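Local coordinates for Lmo2349 protein (Listeria monocytogenes, PDB 4GVO) that probably binds L-cystine or a related amino acid outside the cell and delivers it to an ABC importer, at residues Lys30-Tyr34 with Asp35-Val39; Glu138-Gly141 with Asn142-Glu145; Ala216-Ser219 with Ile220-Gly224. One frame throughout, in Å; residues are numbered along the deposited sequence. Where two conformers were deposited one is given.

Interaction 1. Residues Lys30-Tyr34 with Asp35-Val39; sequences KLTGY and DVELV
Thr32 OG1 donates to Glu37 OE2 over 2.6 Å, meeting the carboxylate on its anti side. The hydroxyl stands anti to the backbone N of Thr32 (chi1 -169°), while the Glu37 chain bends at CG (chi2 -61°) and folds back over the start of helix 34-44. The same OE2 takes a second bond, from a water at 2.5 Å that also donates to Leu31 O at 2.8 Å, tying the glutamate to the strand backbone. Lys30 NZ approaches at 3.9 Å from OE2, a long salt bridge, the two side chains crossing at about a right angle. Gly33 is the N-cap, at a positive phi readily reached by glycine: its carbonyl accepts Glu37 N at 2.8 Å, nearly straight, and Leu38 N follows on Tyr34 O. Beneath the polar layer, Val36 CG2 lies 3.9 Å from Leu31 CG, and Phe53 of strand 49-55 packs on both residues. Asp35 OD1 comes 3.6 Å from Tyr34 CD2, oblique to the ring; the polar ends turn elsewhere, Tyr34 OH to the carbonyl of Tyr94, Asp35 OD2 to the hydroxyl of Tyr94 and OD1 to Gln76, a residue of the ligand pocket. The strand-to-helix turn thus carries a second-shell link to the binding site. The hydroxyl and the water both donate to one carboxylate oxygen, with the lysine a more distant and weaker partner, which would probably stabilise Glu37 as the anion close to the helix N-terminus.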
# COMPACT_ATOMS: atom_id res chain seq x y z
N LYS A 30 -4.48 16.13 -11.83
CA LYS A 30 -5.62 15.24 -11.71
C LYS A 30 -5.19 14.02 -10.88
O LYS A 30 -4.13 13.43 -11.12
CB LYS A 30 -6.08 14.78 -13.08
CG LYS A 30 -7.25 13.80 -13.04
CD LYS A 30 -7.54 13.18 -14.42
CE LYS A 30 -6.87 11.81 -14.57
NZ LYS A 30 -7.56 10.88 -15.50
N LEU A 31 -6.01 13.70 -9.89
CA LEU A 31 -5.73 12.56 -9.03
C LEU A 31 -6.02 11.26 -9.82
O LEU A 31 -7.09 11.11 -10.41
CB LEU A 31 -6.57 12.64 -7.76
CG LEU A 31 -6.35 11.61 -6.70
CD1 LEU A 31 -5.00 11.78 -6.01
CD2 LEU A 31 -7.46 11.62 -5.68
N THR A 32 -5.05 10.35 -9.81
CA THR A 32 -5.21 9.13 -10.59
C THR A 32 -4.34 8.02 -9.99
O THR A 32 -3.86 8.16 -8.88
CB THR A 32 -4.94 9.41 -12.09
OG1 THR A 32 -5.35 8.29 -12.88
CG2 THR A 32 -3.45 9.77 -12.37
N GLY A 33 -4.16 6.90 -10.72
CA GLY A 33 -3.50 5.71 -10.26
C GLY A 33 -4.48 4.59 -10.00
O GLY A 33 -5.69 4.81 -9.96
N TYR A 34 -3.95 3.38 -9.80
CA TYR A 34 -4.77 2.17 -9.67
C TYR A 34 -5.91 2.32 -8.66
O TYR A 34 -7.03 2.03 -8.96
CB TYR A 34 -3.83 1.04 -9.21
CG TYR A 34 -4.45 -0.34 -9.17
CD1 TYR A 34 -5.05 -0.92 -10.29
CD2 TYR A 34 -4.42 -1.07 -8.01
CE1 TYR A 34 -5.58 -2.17 -10.21
CE2 TYR A 34 -4.94 -2.37 -7.95
CZ TYR A 34 -5.53 -2.91 -9.04
OH TYR A 34 -6.08 -4.19 -9.05
N ASP A 35 -5.62 2.74 -7.44
CA ASP A 35 -6.64 2.76 -6.40
C ASP A 35 -7.70 3.81 -6.71
O ASP A 35 -8.91 3.57 -6.50
CB ASP A 35 -6.03 3.00 -5.04
CG ASP A 35 -5.35 1.78 -4.44
OD1 ASP A 35 -4.57 1.12 -5.17
OD2 ASP A 35 -5.55 1.52 -3.20
N VAL A 36 -7.25 4.96 -7.18
CA VAL A 36 -8.15 6.04 -7.53
C VAL A 36 -9.07 5.64 -8.67
O VAL A 36 -10.30 5.82 -8.57
CB VAL A 36 -7.37 7.30 -7.84
CG1 VAL A 36 -8.27 8.42 -8.40
CG2 VAL A 36 -6.60 7.73 -6.58
N GLU A 37 -8.49 5.08 -9.73
CA GLU A 37 -9.28 4.66 -10.87
C GLU A 37 -10.22 3.51 -10.53
O GLU A 37 -11.35 3.45 -11.03
CB GLU A 37 -8.39 4.36 -12.07
CG GLU A 37 -7.63 5.61 -12.53
CD GLU A 37 -8.48 6.79 -12.99
OE1 GLU A 37 -9.65 6.60 -13.40
OE2 GLU A 37 -7.95 7.93 -12.99
N LEU A 38 -9.78 2.60 -9.64
CA LEU A 38 -10.69 1.53 -9.20
C LEU A 38 -11.90 2.12 -8.46
O LEU A 38 -13.01 1.71 -8.70
CB LEU A 38 -9.97 0.49 -8.33
CG LEU A 38 -10.82 -0.67 -7.86
CD1 LEU A 38 -11.43 -1.44 -9.02
CD2 LEU A 38 -9.94 -1.55 -7.00
N VAL A 39 -11.68 3.04 -7.54
CA VAL A 39 -12.78 3.69 -6.83
C VAL A 39 -13.73 4.37 -7.82
O VAL A 39 -14.95 4.33 -7.67
CB VAL A 39 -12.26 4.66 -5.75
CG1 VAL A 39 -13.41 5.51 -5.22
CG2 VAL A 39 -11.60 3.88 -4.63
O HOH W 1 -8.76 10.23 -12.43

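Interaction 2. Residues Glu138-Gly141 with Asn142-Glu145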
# COMPACT_ATOMS: atom_id res chain seq x y z
N GLU A 138 11.55 -7.34 17.78
CA GLU A 138 11.29 -7.80 19.13
C GLU A 138 11.66 -9.29 19.25
O GLU A 138 12.32 -9.70 20.22
CB GLU A 138 9.81 -7.55 19.45
CG GLU A 138 9.49 -7.93 20.87
CD GLU A 138 8.03 -7.75 21.21
OE1 GLU A 138 7.17 -8.02 20.35
OE2 GLU A 138 7.78 -7.34 22.35
N GLU A 139 11.29 -10.08 18.26
CA GLU A 139 11.67 -11.50 18.25
C GLU A 139 13.17 -11.73 18.33
O GLU A 139 13.62 -12.69 18.93
CB GLU A 139 11.13 -12.12 16.96
CG GLU A 139 11.50 -13.58 16.71
CD GLU A 139 11.13 -14.04 15.32
OE1 GLU A 139 10.26 -13.35 14.70
OE2 GLU A 139 11.68 -15.07 14.86
N GLN A 140 13.94 -10.79 17.75
CA GLN A 140 15.39 -10.84 17.69
C GLN A 140 16.06 -10.10 18.86
O GLN A 140 17.27 -9.84 18.82
CB GLN A 140 15.88 -10.31 16.33
CG GLN A 140 15.43 -11.22 15.20
CD GLN A 140 15.94 -10.89 13.80
OE1 GLN A 140 15.61 -11.62 12.85
NE2 GLN A 140 16.70 -9.79 13.65
N GLY A 141 15.31 -9.72 19.88
CA GLY A 141 15.92 -9.05 21.03
C GLY A 141 16.30 -7.60 20.79
O GLY A 141 17.24 -7.11 21.41
N ASN A 142 15.58 -6.93 19.89
CA ASN A 142 15.83 -5.53 19.60
C ASN A 142 17.24 -5.33 19.05
O ASN A 142 17.95 -4.41 19.46
CB ASN A 142 15.66 -4.65 20.84
CG ASN A 142 15.53 -3.16 20.50
OD1 ASN A 142 14.80 -2.82 19.60
ND2 ASN A 142 16.19 -2.28 21.27
N ASN A 143 17.62 -6.17 18.10
CA ASN A 143 18.99 -6.16 17.62
C ASN A 143 19.24 -5.29 16.38
O ASN A 143 20.37 -5.27 15.90
CB ASN A 143 19.57 -7.59 17.46
CG ASN A 143 19.04 -8.33 16.27
OD1 ASN A 143 18.02 -7.97 15.72
ND2 ASN A 143 19.70 -9.46 15.92
N PHE A 144 18.20 -4.63 15.86
CA PHE A 144 18.36 -3.66 14.82
C PHE A 144 17.59 -2.40 15.14
O PHE A 144 16.86 -2.35 16.13
CB PHE A 144 18.12 -4.21 13.40
CG PHE A 144 16.75 -4.72 13.12
CD1 PHE A 144 15.82 -3.91 12.54
CD2 PHE A 144 16.42 -6.06 13.33
CE1 PHE A 144 14.58 -4.37 12.20
CE2 PHE A 144 15.16 -6.54 13.00
CZ PHE A 144 14.23 -5.68 12.43
N GLU A 145 17.80 -1.37 14.35
CA GLU A 145 17.14 -0.06 14.49
C GLU A 145 16.13 0.09 13.39
O GLU A 145 16.46 -0.17 12.25
CB GLU A 145 18.16 1.09 14.39
CG GLU A 145 17.50 2.46 14.48
CD GLU A 145 18.48 3.62 14.33
OE1 GLU A 145 19.70 3.37 14.24
OE2 GLU A 145 17.99 4.78 14.37
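Gln140 and Asn143 meet through their side-chain amides where helix 128-139 ends. Gln140 NE2 donates to Asn143 OD1 over 3.1 Å, with an N-H...O angle of 161°; the acceptor lies close to the plane of the glutamine amide, and the donor reaches a lone pair in the plane of the asparagine carbonyl. The two amides stand almost perpendicular, 87° apart. Asn143 holds CG between its backbone N and carbonyl carbon (chi1 74°), which turns the amide back over Gln140, where OD1 also comes within 3.2 Å of Gln140 CB. Beyond CG the glutamine runs out extended, and its other amide atom, OE1, is bonded to Thr113 OG1, so both ends of the group are held and its rotation is fixed. The same NE2 sits at the edge of the Phe144 ring, near the ring plane and 3.7 Å from CE2. Gly141, at positive phi, is the C-prime residue of a Schellman motif: its N bonds to Glu138 O at 3.0 Å, and Asn142 N to the carbonyl of Asn137. Asn142, also at positive phi, continues the left-handed turn. From this surface turn the chain passes into strand 145-148, parallel to strand 120-123; Asn143 pairs through its backbone with Gly118, Phe144 packs on Leu116, and the Asn137 side chain, reaching from the helix, bonds to Phe144 O.

Interaction 3. Residues Ala216-Ser219 with Ile220-Gly224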
# COMPACT_ATOMS: atom_id res chain seq x y z
N ALA A 216 -19.86 -4.24 -6.50
CA ALA A 216 -19.26 -3.52 -7.60
C ALA A 216 -17.90 -4.13 -8.01
O ALA A 216 -17.61 -4.33 -9.19
CB ALA A 216 -19.11 -2.05 -7.25
N LEU A 217 -17.04 -4.37 -7.02
CA LEU A 217 -15.73 -4.91 -7.30
C LEU A 217 -15.88 -6.30 -7.94
O LEU A 217 -15.12 -6.62 -8.85
CB LEU A 217 -14.90 -5.00 -6.01
CG LEU A 217 -13.40 -5.33 -6.16
CD1 LEU A 217 -12.67 -4.65 -7.30
CD2 LEU A 217 -12.70 -5.07 -4.81
N GLN A 218 -16.80 -7.14 -7.48
CA GLN A 218 -16.96 -8.45 -8.10
C GLN A 218 -17.35 -8.31 -9.56
O GLN A 218 -16.89 -9.06 -10.40
CB GLN A 218 -18.02 -9.27 -7.36
CG GLN A 218 -18.03 -10.73 -7.81
CD GLN A 218 -16.70 -11.40 -7.47
OE1 GLN A 218 -16.29 -11.43 -6.31
NE2 GLN A 218 -16.01 -11.93 -8.47
N SER A 219 -18.22 -7.36 -9.89
CA SER A 219 -18.58 -7.16 -11.30
C SER A 219 -17.40 -6.65 -12.14
O SER A 219 -17.28 -6.99 -13.31
CB SER A 219 -19.80 -6.24 -11.44
OG SER A 219 -19.52 -4.90 -11.14
N ILE A 220 -16.53 -5.86 -11.54
CA ILE A 220 -15.30 -5.40 -12.16
C ILE A 220 -14.32 -6.55 -12.42
O ILE A 220 -13.64 -6.58 -13.45
CB ILE A 220 -14.70 -4.28 -11.30
CG1 ILE A 220 -15.60 -3.03 -11.37
CG2 ILE A 220 -13.25 -3.92 -11.67
CD1 ILE A 220 -15.36 -2.02 -10.25
N ILE A 221 -14.23 -7.46 -11.48
CA ILE A 221 -13.49 -8.70 -11.72
C ILE A 221 -14.13 -9.49 -12.87
O ILE A 221 -13.43 -9.92 -13.81
CB ILE A 221 -13.41 -9.52 -10.42
CG1 ILE A 221 -12.42 -8.85 -9.46
CG2 ILE A 221 -13.03 -10.99 -10.75
CD1 ILE A 221 -12.53 -9.37 -8.03
N ASP A 222 -15.42 -9.67 -12.79
CA ASP A 222 -16.12 -10.65 -13.63
C ASP A 222 -16.11 -10.27 -15.12
O ASP A 222 -16.10 -11.14 -16.00
CB ASP A 222 -17.55 -10.89 -13.17
CG ASP A 222 -17.65 -11.65 -11.85
OD1 ASP A 222 -16.63 -12.13 -11.35
OD2 ASP A 222 -18.75 -11.76 -11.28
N ASP A 223 -16.11 -8.96 -15.39
CA ASP A 223 -16.08 -8.49 -16.77
C ASP A 223 -14.68 -8.20 -17.35
O ASP A 223 -14.58 -7.74 -18.49
CB ASP A 223 -17.07 -7.34 -16.98
CG ASP A 223 -16.59 -6.01 -16.45
OD1 ASP A 223 -15.43 -5.92 -16.01
OD2 ASP A 223 -17.41 -5.06 -16.49
N GLY A 224 -13.63 -8.52 -16.59
CA GLY A 224 -12.28 -8.36 -17.04
C GLY A 224 -11.69 -6.98 -16.81
O GLY A 224 -10.55 -6.74 -17.15
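Gln218 swings CG anti to its own backbone N (chi1 -170°) and then bends at chi2, carrying its amide one turn along the helix to Asp222. There Gln218 NE2 donates to Asp222 OD1 at 3.0 Å, with OD1 almost exactly in the amide plane but the donor standing 35° out of the carboxylate plane on the syn side. The amide and carboxylate planes are 41° apart. Ser219, in one of its two conformers, places OG between its backbone N and carbonyl carbon, from where it donates to Ala216 O at 2.8 Å; that carbonyl also accepts Ile220 N at 3.0 Å, so two donors then share one oxygen. These are i to i+4 and i to i+3 ties along the last turns of helix 207-222, whose backbone ladder continues through Ile221 N to Leu217 O and Asp222 N to Gln218 O before closing with Asp223 N on Ser219 O at 3.1 Å. The helix ends before Asp223, and Gly224 is the N-cap of helix 225-234, a tight helix-to-helix corner. Arg45, just past helix 34-44, bonds to Ser219 OG in that same conformer and forms a salt bridge with Asp223 OD2, while Asp223 OD1 bonds to Thr225 OG1. Ile220 packs on Ile42 and Leu226, between helices 34-44 and 225-234; its CG1 lies 3.2 Å from Ala216 O, whereas its CG2 touches Leu217 CD1 loosely, at 4.5 Å.

Interactions 1 and 3 are neighbours, their centres about 16 Å apart, and they touch directly: Leu38 CD1 packs 3.8 Å from Leu217 CD1 and 4.1 Å from Ile220 CG2. Leu226 of helix 225-234 joins both, against Leu38 in one and Ile220 in the other. Interaction 2 lies across the chain's centre from both, about 38 Å between centres from interaction 1 and about 43 Å from interaction 3, consistent with the two-lobed shape of solute-binding proteins. Interaction 1 lies near the pocket, the Asp35 side chain about 8 Å from the bound histidine and from the bound S-oxy cysteine; in interaction 3, the Ala216 side chain is about 9 Å from the sodium ion.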